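Local coordinates for putative uncharacterized protein (Cyanothece, PDB 3CSX) that is a metalloprotein of unknown function, associated with nitrogen fixation and belonging to the Rop-like DUF683 family, at residues A18-K23 with K70-I75; R25-K30 with F63-Q68; G32-D37 with A56-E61. All coordinates share one frame; numbering follows the deposited sequence.

Interaction 1: A18-K23 with K70-I75; sequences ADLKKK and KKKLNI
The helical turns that bring Leu-20 and Leu-73 together are each closed by a backbone hydrogen bond of 3.0 Å, Lys-23 N to Asp-19 O in one and Asn-74 N to Lys-70 O in the other. Between the turns the contact is apolar. The two leucine side chains slide past each other in opposite directions, each running to the flank of the other rather than meeting end-on. From Leu-20, with CG set opposite the backbone N (chi1 -179°), the methyl CD2 arrives 3.5 Å from Leu-73 CA and 3.7 Å from Leu-73 CB, so one branch lies against the backbone of the facing helix. Both branches of Leu-20 also meet Lys-72. The CE methylene of that lysine stands 3.9 Å from Leu-20 CD2 and equally far from CD1, because the bend at chi3 (77°) turns CE toward the two leucine methyls. At the other flank Lys-21 crosses Leu-73 at about a right angle, its CG 4.0 Å from Leu-73 CD1 and close to CD2 as well. The lysines thus lend hydrocarbon to the border of a small leucine core. Lys-21 NZ has a long, weak ion pair with Glu-77. Segments 18-23 and 70-75, parts of helices 14-44 and 52-77, run nearly antiparallel, their short axes at 158°. Leu-20 also rests on Leu-69 and Trp-76, and Leu-73 on Val-17, while Lys-71 and Ile-75 of helix 52-77 pack on Met-36 and Asn-28 of the second subunit.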
loop_
_atom_site.group_PDB
_atom_site.type_symbol
_atom_site.label_atom_id
_atom_site.label_comp_id
_atom_site.label_asym_id
_atom_site.label_seq_id
_atom_site.Cartn_x
_atom_site.Cartn_y
_atom_site.Cartn_z
ATOM N N ALA B 18 -1.806 8.422 -16.390
ATOM C CA ALA B 18 -2.484 7.550 -17.372
ATOM C C ALA B 18 -1.852 6.166 -17.475
ATOM O O ALA B 18 -2.554 5.144 -17.559
ATOM C CB ALA B 18 -2.531 8.216 -18.763
ATOM N N ASP B 19 -0.519 6.133 -17.496
ATOM C CA ASP B 19 0.229 4.885 -17.496
ATOM C C ASP B 19 -0.051 4.027 -16.254
ATOM O O ASP B 19 -0.297 2.836 -16.378
ATOM C CB ASP B 19 1.734 5.168 -17.624
ATOM C CG ASP B 19 2.098 5.781 -18.973
ATOM O OD1 ASP B 19 1.264 5.697 -19.924
ATOM O OD2 ASP B 19 3.210 6.342 -19.074
ATOM N N LEU B 20 0.012 4.638 -15.075
ATOM C CA LEU B 20 -0.233 3.920 -13.813
ATOM C C LEU B 20 -1.662 3.378 -13.785
ATOM O O LEU B 20 -1.882 2.218 -13.423
ATOM C CB LEU B 20 0.014 4.847 -12.607
ATOM C CG LEU B 20 -0.164 4.280 -11.184
ATOM C CD1 LEU B 20 0.648 3.001 -10.960
ATOM C CD2 LEU B 20 0.228 5.309 -10.150
ATOM N N LYS B 21 -2.624 4.204 -14.200
ATOM C CA LYS B 21 -4.011 3.732 -14.380
ATOM C C LYS B 21 -4.102 2.473 -15.209
ATOM O O LYS B 21 -4.881 1.561 -14.882
ATOM C CB LYS B 21 -4.898 4.817 -15.015
ATOM C CG LYS B 21 -5.216 5.965 -14.110
ATOM C CD LYS B 21 -6.506 6.699 -14.529
ATOM C CE LYS B 21 -6.951 7.642 -13.409
ATOM N NZ LYS B 21 -8.402 8.014 -13.469
ATOM N N LYS B 22 -3.311 2.425 -16.287
ATOM C CA LYS B 22 -3.281 1.292 -17.206
ATOM C C LYS B 22 -2.704 0.039 -16.537
ATOM O O LYS B 22 -3.213 -1.066 -16.711
ATOM C CB LYS B 22 -2.467 1.664 -18.460
ATOM C CG LYS B 22 -2.447 0.587 -19.566
ATOM C CD LYS B 22 -3.770 0.567 -20.356
ATOM C CE LYS B 22 -4.047 -0.815 -20.950
ATOM N NZ LYS B 22 -2.796 -1.597 -21.144
ATOM N N LYS B 23 -1.630 0.233 -15.782
ATOM C CA LYS B 23 -0.979 -0.834 -15.066
ATOM C C LYS B 23 -1.956 -1.373 -14.021
ATOM O O LYS B 23 -2.109 -2.584 -13.863
ATOM C CB LYS B 23 0.269 -0.267 -14.394
ATOM C CG LYS B 23 1.132 -1.257 -13.649
ATOM C CD LYS B 23 2.350 -0.530 -13.130
ATOM C CE LYS B 23 3.210 -1.407 -12.212
ATOM N NZ LYS B 23 3.765 -2.647 -12.895
ATOM N N LYS B 70 -2.513 1.300 -6.185
ATOM C CA LYS B 70 -3.712 2.110 -6.000
ATOM C C LYS B 70 -3.484 3.297 -5.069
ATOM O O LYS B 70 -3.871 4.426 -5.380
ATOM C CB LYS B 70 -4.897 1.230 -5.574
ATOM C CG LYS B 70 -5.498 0.524 -6.776
ATOM C CD LYS B 70 -6.657 -0.368 -6.390
ATOM C CE LYS B 70 -7.089 -1.251 -7.555
ATOM N NZ LYS B 70 -8.451 -1.806 -7.262
ATOM N N LYS B 71 -2.832 3.040 -3.945
ATOM C CA LYS B 71 -2.424 4.094 -2.996
ATOM C C LYS B 71 -1.466 5.107 -3.630
ATOM O O LYS B 71 -1.621 6.301 -3.412
ATOM C CB LYS B 71 -1.789 3.470 -1.754
ATOM C CG LYS B 71 -2.818 2.732 -0.880
ATOM C CD LYS B 71 -2.183 1.838 0.198
ATOM C CE LYS B 71 -3.143 1.659 1.403
ATOM N NZ LYS B 71 -4.596 1.508 0.978
ATOM N N LYS B 72 -0.482 4.623 -4.403
ATOM C CA LYS B 72 0.419 5.503 -5.161
ATOM C C LYS B 72 -0.377 6.395 -6.115
ATOM O O LYS B 72 -0.153 7.616 -6.158
ATOM C CB LYS B 72 1.479 4.689 -5.951
ATOM C CG LYS B 72 2.599 5.557 -6.538
ATOM C CD LYS B 72 3.774 4.749 -7.067
ATOM C CE LYS B 72 3.472 4.090 -8.440
ATOM N NZ LYS B 72 4.627 3.239 -8.832
ATOM N N LEU B 73 -1.302 5.784 -6.868
ATOM C CA LEU B 73 -2.149 6.526 -7.826
ATOM C C LEU B 73 -2.891 7.666 -7.138
ATOM O O LEU B 73 -2.856 8.814 -7.602
ATOM C CB LEU B 73 -3.137 5.603 -8.548
ATOM C CG LEU B 73 -4.148 6.259 -9.517
ATOM C CD1 LEU B 73 -3.424 6.988 -10.637
ATOM C CD2 LEU B 73 -5.094 5.236 -10.095
ATOM N N ASN B 74 -3.528 7.371 -6.017
ATOM C CA ASN B 74 -4.222 8.424 -5.272
ATOM C C ASN B 74 -3.270 9.552 -4.898
ATOM O O ASN B 74 -3.569 10.729 -5.144
ATOM C CB ASN B 74 -4.930 7.875 -4.033
ATOM C CG ASN B 74 -6.184 7.094 -4.367
ATOM O OD1 ASN B 74 -6.959 7.474 -5.257
ATOM N ND2 ASN B 74 -6.405 5.988 -3.644
ATOM N N ILE B 75 -2.109 9.193 -4.352
ATOM C CA ILE B 75 -1.092 10.188 -3.979
ATOM C C ILE B 75 -0.630 11.000 -5.192
ATOM O O ILE B 75 -0.529 12.231 -5.108
ATOM C CB ILE B 75 0.112 9.548 -3.243
ATOM C CG1 ILE B 75 -0.244 9.283 -1.770
ATOM C CG2 ILE B 75 1.349 10.445 -3.297
ATOM C CD1 ILE B 75 0.563 8.140 -1.128
#

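Interaction 2: R25-K30 with F63-Q68; sequences RKLNSK and FRELDQ
Leu-27 and Leu-66 mark the closest backbone approach of 25-30 and 63-68, with their CA atoms 6.6 Å apart. The short helix axes come within 9.8 Å and run at 153°, close to antiparallel. Leu-27 places its methyl CD2 against the facing backbone, 3.7 Å from Leu-66 CA, while Leu-66 CD1 comes back against Leu-27 CB and the backbone N of Asn-28. Each leucine therefore fills the flank of the other. Glu-65 closes one border. Its extended chain, with CG opposite the backbone N (chi1 -170°), crosses Leu-27 at about a right angle and sets OE1 3.6 Å from Leu-27 CD2 and 3.7 Å from Leu-27 CD1. The carboxylate thus lies against both methyls, and it also touches Lys-23 of helix 14-44. Were Glu-65 replaced by an alanine, both Leu-27 methyls would probably lose their cover from the carboxylate, and Lys-23 its neighbouring acid. At the other border the amide of Asn-28 meets Leu-66 obliquely, ND2 lying 3.5 Å from Leu-66 CD2, and Asn-28 also touches Lys-70. On the side of helix 52-77 turned to the second subunit, Gln-68 NE2 is hydrogen-bonded to Gln-33 OE1 of that subunit, and Gln-68 NE2 lies over one face of the Arg-64 guanidinium, offset toward its rim. Across these two segments the polar ends of Glu-65 and Asn-28 meet leucine carbon, so the cohesion between 25-30 and 63-68 is van der Waals contact.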
loop_
_atom_site.group_PDB
_atom_site.type_symbol
_atom_site.label_atom_id
_atom_site.label_comp_id
_atom_site.label_asym_id
_atom_site.label_seq_id
_atom_site.Cartn_x
_atom_site.Cartn_y
_atom_site.Cartn_z
ATOM N N ARG B 25 -5.213 -1.302 -13.981
ATOM C CA ARG B 25 -6.281 -2.077 -14.626
ATOM C C ARG B 25 -5.855 -3.471 -15.067
ATOM O O ARG B 25 -6.591 -4.411 -14.870
ATOM C CB ARG B 25 -6.874 -1.309 -15.815
ATOM C CG ARG B 25 -8.035 -2.028 -16.478
ATOM C CD ARG B 25 -8.430 -1.316 -17.760
ATOM N NE ARG B 25 -9.777 -1.693 -18.195
ATOM C CZ ARG B 25 -10.903 -1.122 -17.769
ATOM N NH1 ARG B 25 -10.866 -0.147 -16.870
ATOM N NH2 ARG B 25 -12.076 -1.539 -18.241
ATOM N N LYS B 26 -4.689 -3.630 -15.703
ATOM C CA LYS B 26 -4.248 -4.985 -16.030
ATOM C C LYS B 26 -4.052 -5.893 -14.789
ATOM O O LYS B 26 -4.374 -7.111 -14.786
ATOM C CB LYS B 26 -2.998 -4.960 -16.930
ATOM C CG LYS B 26 -3.272 -4.370 -18.326
ATOM C CD LYS B 26 -1.980 -4.196 -19.133
ATOM C CE LYS B 26 -1.592 -5.486 -19.888
ATOM N NZ LYS B 26 -1.959 -5.354 -21.333
ATOM N N LEU B 27 -3.511 -5.300 -13.730
ATOM C CA LEU B 27 -3.251 -6.031 -12.522
ATOM C C LEU B 27 -4.541 -6.375 -11.785
ATOM O O LEU B 27 -4.636 -7.430 -11.168
ATOM C CB LEU B 27 -2.346 -5.221 -11.602
ATOM C CG LEU B 27 -1.685 -6.013 -10.486
ATOM C CD1 LEU B 27 -0.784 -7.146 -11.042
ATOM C CD2 LEU B 27 -0.888 -5.008 -9.624
ATOM N N ASN B 28 -5.527 -5.495 -11.865
ATOM C CA ASN B 28 -6.815 -5.769 -11.206
ATOM C C ASN B 28 -7.430 -7.032 -11.800
ATOM O O ASN B 28 -7.980 -7.844 -11.068
ATOM C CB ASN B 28 -7.736 -4.544 -11.266
ATOM C CG ASN B 28 -8.962 -4.691 -10.402
ATOM O OD1 ASN B 28 -10.062 -4.846 -10.914
ATOM N ND2 ASN B 28 -8.787 -4.656 -9.090
ATOM N N SER B 29 -7.249 -7.240 -13.118
ATOM C CA SER B 29 -7.706 -8.466 -13.781
ATOM C C SER B 29 -6.998 -9.704 -13.293
ATOM O O SER B 29 -7.660 -10.710 -13.026
ATOM C CB SER B 29 -7.569 -8.359 -15.304
ATOM O OG SER B 29 -8.256 -7.217 -15.746
ATOM N N LYS B 30 -5.661 -9.617 -13.143
ATOM C CA LYS B 30 -4.857 -10.729 -12.706
ATOM C C LYS B 30 -5.203 -11.072 -11.261
ATOM O O LYS B 30 -5.264 -12.236 -10.883
ATOM C CB LYS B 30 -3.370 -10.389 -12.777
ATOM C CG LYS B 30 -2.733 -10.405 -14.187
ATOM C CD LYS B 30 -2.962 -11.723 -14.904
ATOM C CE LYS B 30 -1.936 -12.777 -14.510
ATOM N NZ LYS B 30 -2.031 -13.976 -15.395
ATOM N N PHE B 63 -2.440 -8.964 -4.575
ATOM C CA PHE B 63 -3.271 -7.920 -3.944
ATOM C C PHE B 63 -2.460 -6.883 -3.213
ATOM O O PHE B 63 -2.821 -5.691 -3.198
ATOM C CB PHE B 63 -4.362 -8.552 -3.071
ATOM C CG PHE B 63 -5.567 -8.992 -3.864
ATOM C CD1 PHE B 63 -6.576 -8.074 -4.182
ATOM C CD2 PHE B 63 -5.692 -10.305 -4.311
ATOM C CE1 PHE B 63 -7.695 -8.474 -4.922
ATOM C CE2 PHE B 63 -6.798 -10.705 -5.084
ATOM C CZ PHE B 63 -7.796 -9.798 -5.371
ATOM N N ARG B 64 -1.326 -7.297 -2.640
ATOM C CA ARG B 64 -0.441 -6.316 -2.004
ATOM C C ARG B 64 0.106 -5.376 -3.041
ATOM O O ARG B 64 0.143 -4.160 -2.837
ATOM C CB ARG B 64 0.742 -6.975 -1.288
ATOM C CG ARG B 64 1.627 -5.908 -0.608
ATOM C CD ARG B 64 2.738 -6.579 0.137
ATOM N NE ARG B 64 3.674 -5.642 0.779
ATOM C CZ ARG B 64 3.429 -4.938 1.893
ATOM N NH1 ARG B 64 2.265 -5.018 2.521
ATOM N NH2 ARG B 64 4.362 -4.126 2.372
ATOM N N GLU B 65 0.571 -5.930 -4.170
ATOM C CA GLU B 65 1.097 -5.035 -5.211
ATOM C C GLU B 65 -0.007 -4.092 -5.726
ATOM O O GLU B 65 0.192 -2.885 -5.962
ATOM C CB GLU B 65 1.726 -5.832 -6.374
ATOM C CG GLU B 65 2.497 -4.886 -7.326
ATOM C CD GLU B 65 2.735 -5.481 -8.717
ATOM O OE1 GLU B 65 2.270 -6.605 -8.968
ATOM O OE2 GLU B 65 3.407 -4.818 -9.543
ATOM N N LEU B 66 -1.172 -4.653 -5.954
ATOM C CA LEU B 66 -2.286 -3.856 -6.419
ATOM C C LEU B 66 -2.616 -2.708 -5.457
ATOM O O LEU B 66 -2.890 -1.579 -5.888
ATOM C CB LEU B 66 -3.512 -4.751 -6.635
ATOM C CG LEU B 66 -4.740 -4.073 -7.260
ATOM C CD1 LEU B 66 -4.485 -3.464 -8.640
ATOM C CD2 LEU B 66 -5.865 -5.151 -7.306
ATOM N N ASP B 67 -2.598 -3.005 -4.170
ATOM C CA ASP B 67 -2.947 -2.000 -3.126
ATOM C C ASP B 67 -1.875 -0.905 -3.125
ATOM O O ASP B 67 -2.188 0.265 -3.107
ATOM C CB ASP B 67 -2.987 -2.708 -1.776
ATOM C CG ASP B 67 -3.547 -1.838 -0.635
ATOM O OD1 ASP B 67 -4.395 -0.955 -0.868
ATOM O OD2 ASP B 67 -3.113 -2.089 0.499
ATOM N N GLN B 68 -0.601 -1.290 -3.207
ATOM C CA GLN B 68 0.462 -0.279 -3.319
ATOM C C GLN B 68 0.271 0.644 -4.498
ATOM O O GLN B 68 0.469 1.850 -4.389
ATOM C CB GLN B 68 1.872 -0.917 -3.415
ATOM C CG GLN B 68 2.260 -1.730 -2.204
ATOM C CD GLN B 68 2.849 -0.905 -1.055
ATOM O OE1 GLN B 68 2.687 0.296 -1.002
ATOM N NE2 GLN B 68 3.542 -1.579 -0.127
#

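Interaction 3: G32-D37 with A56-E61; sequences GQMKMD and AEKTYE
No flat group is wedged where Met-34 meets Lys-58 and Thr-59. The nearby ring of Tyr-60 lies off the interface, where its side chain packs on Asp-40 of the second subunit; Glu-61 OE2 sits in the plane of the ring at its edge, though the place of that oxygen is doubtful because it crowds Glu-57. The contact belongs to an antiparallel helical hairpin, an arrangement consistent with the Rop-like family; the short axes of 32-37 and 56-61 approach to 9.3 Å at 152°. The CA atoms of Met-34 and Thr-59 approach to 5.4 Å, a spacing in keeping with the small threonine opposite the methionine. Met-34 starts with CG opposite the carbonyl carbon (chi1 -73°) and then bends twice, so that the two side chains of Met-34 and Lys-58 cross at about a right angle and Met-34 CE rests 3.7 Å from both Lys-58 CB and Lys-58 CG. Lys-58 bends as well, so that its CE folds back to 3.4 Å from Met-34 CE, tighter than usual for two carbons. The same methionine also rests on Ile-62, and neighbouring Lys-35 on Phe-63. Thr-59 gives its hydroxyl to its own helix: OG1 is hydrogen-bonded to Thr-55 O one turn back, while Met-34 CE presses on Thr-59 OG1 from the facing helix at 3.2 Å.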
loop_
_atom_site.group_PDB
_atom_site.type_symbol
_atom_site.label_atom_id
_atom_site.label_comp_id
_atom_site.label_asym_id
_atom_site.label_seq_id
_atom_site.Cartn_x
_atom_site.Cartn_y
_atom_site.Cartn_z
ATOM N N GLY B 32 -8.128 -10.464 -9.755
ATOM C CA GLY B 32 -9.414 -11.157 -9.873
ATOM C C GLY B 32 -9.284 -12.632 -10.176
ATOM O O GLY B 32 -10.070 -13.454 -9.670
ATOM N N GLN B 33 -8.294 -12.990 -11.009
ATOM C CA GLN B 33 -8.066 -14.387 -11.345
ATOM C C GLN B 33 -7.604 -15.198 -10.187
ATOM O O GLN B 33 -8.047 -16.312 -10.017
ATOM C CB GLN B 33 -7.015 -14.555 -12.457
ATOM C CG GLN B 33 -7.575 -14.316 -13.809
ATOM C CD GLN B 33 -6.485 -13.902 -14.769
ATOM O OE1 GLN B 33 -5.339 -14.376 -14.658
ATOM N NE2 GLN B 33 -6.804 -12.991 -15.664
ATOM N N MET B 34 -6.695 -14.642 -9.387
ATOM C CA MET B 34 -6.193 -15.326 -8.254
ATOM C C MET B 34 -7.279 -15.400 -7.194
ATOM O O MET B 34 -7.385 -16.422 -6.512
ATOM C CB MET B 34 -4.905 -14.668 -7.713
ATOM C CG MET B 34 -3.664 -14.914 -8.624
ATOM S SD MET B 34 -3.309 -16.662 -8.771
ATOM C CE MET B 34 -3.231 -17.288 -7.082
ATOM N N LYS B 35 -8.078 -14.331 -7.069
ATOM C CA LYS B 35 -9.190 -14.365 -6.127
ATOM C C LYS B 35 -10.070 -15.566 -6.441
ATOM O O LYS B 35 -10.363 -16.372 -5.559
ATOM C CB LYS B 35 -10.001 -13.087 -6.244
ATOM C CG LYS B 35 -11.324 -13.070 -5.433
ATOM C CD LYS B 35 -11.924 -11.693 -5.595
ATOM C CE LYS B 35 -13.379 -11.613 -5.109
ATOM N NZ LYS B 35 -14.296 -12.106 -6.192
ATOM N N MET B 36 -10.499 -15.673 -7.707
ATOM C CA MET B 36 -11.389 -16.776 -8.092
ATOM C C MET B 36 -10.770 -18.139 -7.892
ATOM O O MET B 36 -11.418 -19.037 -7.434
ATOM C CB MET B 36 -11.939 -16.592 -9.507
ATOM C CG MET B 36 -13.049 -17.600 -9.795
ATOM S SD MET B 36 -14.522 -17.378 -8.742
ATOM C CE MET B 36 -15.138 -15.941 -9.489
ATOM N N ASP B 37 -9.483 -18.292 -8.199
ATOM C CA ASP B 37 -8.823 -19.527 -7.965
ATOM C C ASP B 37 -8.716 -19.889 -6.495
ATOM O O ASP B 37 -8.869 -21.057 -6.103
ATOM C CB ASP B 37 -7.463 -19.521 -8.681
ATOM C CG ASP B 37 -7.621 -19.619 -10.188
ATOM O OD1 ASP B 37 -8.786 -19.718 -10.722
ATOM O OD2 ASP B 37 -6.595 -19.555 -10.864
ATOM N N ALA B 56 -2.659 -19.163 -1.305
ATOM C CA ALA B 56 -2.867 -17.928 -0.521
ATOM C C ALA B 56 -1.698 -16.930 -0.614
ATOM O O ALA B 56 -1.896 -15.751 -0.744
ATOM C CB ALA B 56 -3.140 -18.277 0.919
ATOM N N GLU B 57 -0.465 -17.426 -0.559
ATOM C CA GLU B 57 0.687 -16.529 -0.711
ATOM C C GLU B 57 0.681 -15.819 -2.051
ATOM O O GLU B 57 0.910 -14.644 -2.097
ATOM C CB GLU B 57 2.018 -17.279 -0.468
ATOM C CG GLU B 57 3.311 -16.459 -0.777
ATOM C CD GLU B 57 3.470 -15.228 0.092
ATOM O OE1 GLU B 57 2.937 -15.212 1.220
ATOM O OE2 GLU B 57 4.155 -14.273 -0.341
ATOM N N LYS B 58 0.446 -16.552 -3.144
ATOM C CA LYS B 58 0.435 -16.011 -4.496
ATOM C C LYS B 58 -0.642 -14.915 -4.615
ATOM O O LYS B 58 -0.436 -13.813 -5.157
ATOM C CB LYS B 58 0.122 -17.209 -5.410
ATOM C CG LYS B 58 0.494 -17.131 -6.892
ATOM C CD LYS B 58 0.687 -18.602 -7.402
ATOM C CE LYS B 58 -0.607 -19.465 -7.200
ATOM N NZ LYS B 58 -0.493 -20.882 -6.640
ATOM N N THR B 59 -1.811 -15.239 -4.071
ATOM C CA THR B 59 -2.934 -14.323 -4.050
ATOM C C THR B 59 -2.585 -13.073 -3.235
ATOM O O THR B 59 -2.831 -11.945 -3.666
ATOM C CB THR B 59 -4.171 -15.029 -3.484
ATOM O OG1 THR B 59 -4.461 -16.165 -4.300
ATOM C CG2 THR B 59 -5.386 -14.060 -3.526
ATOM N N TYR B 60 -1.990 -13.278 -2.070
ATOM C CA TYR B 60 -1.629 -12.145 -1.203
ATOM C C TYR B 60 -0.703 -11.172 -1.924
ATOM O O TYR B 60 -0.907 -9.965 -1.903
ATOM C CB TYR B 60 -0.982 -12.647 0.086
ATOM C CG TYR B 60 -0.279 -11.535 0.801
ATOM C CD1 TYR B 60 -1.001 -10.576 1.511
ATOM C CD2 TYR B 60 1.120 -11.427 0.741
ATOM C CE1 TYR B 60 -0.352 -9.535 2.145
ATOM C CE2 TYR B 60 1.777 -10.400 1.353
ATOM C CZ TYR B 60 1.039 -9.459 2.074
ATOM O OH TYR B 60 1.700 -8.413 2.695
ATOM N N GLU B 61 0.315 -11.714 -2.608
ATOM C CA GLU B 61 1.304 -10.886 -3.226
ATOM C C GLU B 61 0.760 -9.989 -4.299
ATOM O O GLU B 61 1.118 -8.825 -4.366
ATOM C CB GLU B 61 2.451 -11.762 -3.747
ATOM C CG GLU B 61 3.209 -12.423 -2.600
ATOM C CD GLU B 61 3.783 -11.446 -1.561
ATOM O OE1 GLU B 61 3.965 -10.238 -1.853
ATOM O OE2 GLU B 61 4.071 -11.908 -0.429
#

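In the fold
The three contacts are successive levels of one hairpin, helix 14-44 against helix 52-77, each nested along the chain inside the one before. Their lead residues recur every seven positions: Leu-20, Leu-27 and Met-34 on one helix face Leu-73, Leu-66 and Thr-59 on the other. The centre of interaction 2 lies about 2 Å from the centre of the chain, and about 10 Å from the centres of interactions 1 and 3, which are about 21 Å apart and do not touch. Lys-70 NZ to Asn-28 ND2 (3.4 Å) joins interactions 1 and 2 by packing, and Phe-63 CZ to Lys-35 CB (4.1 Å) joins 2 and 3. Each also borders the second subunit.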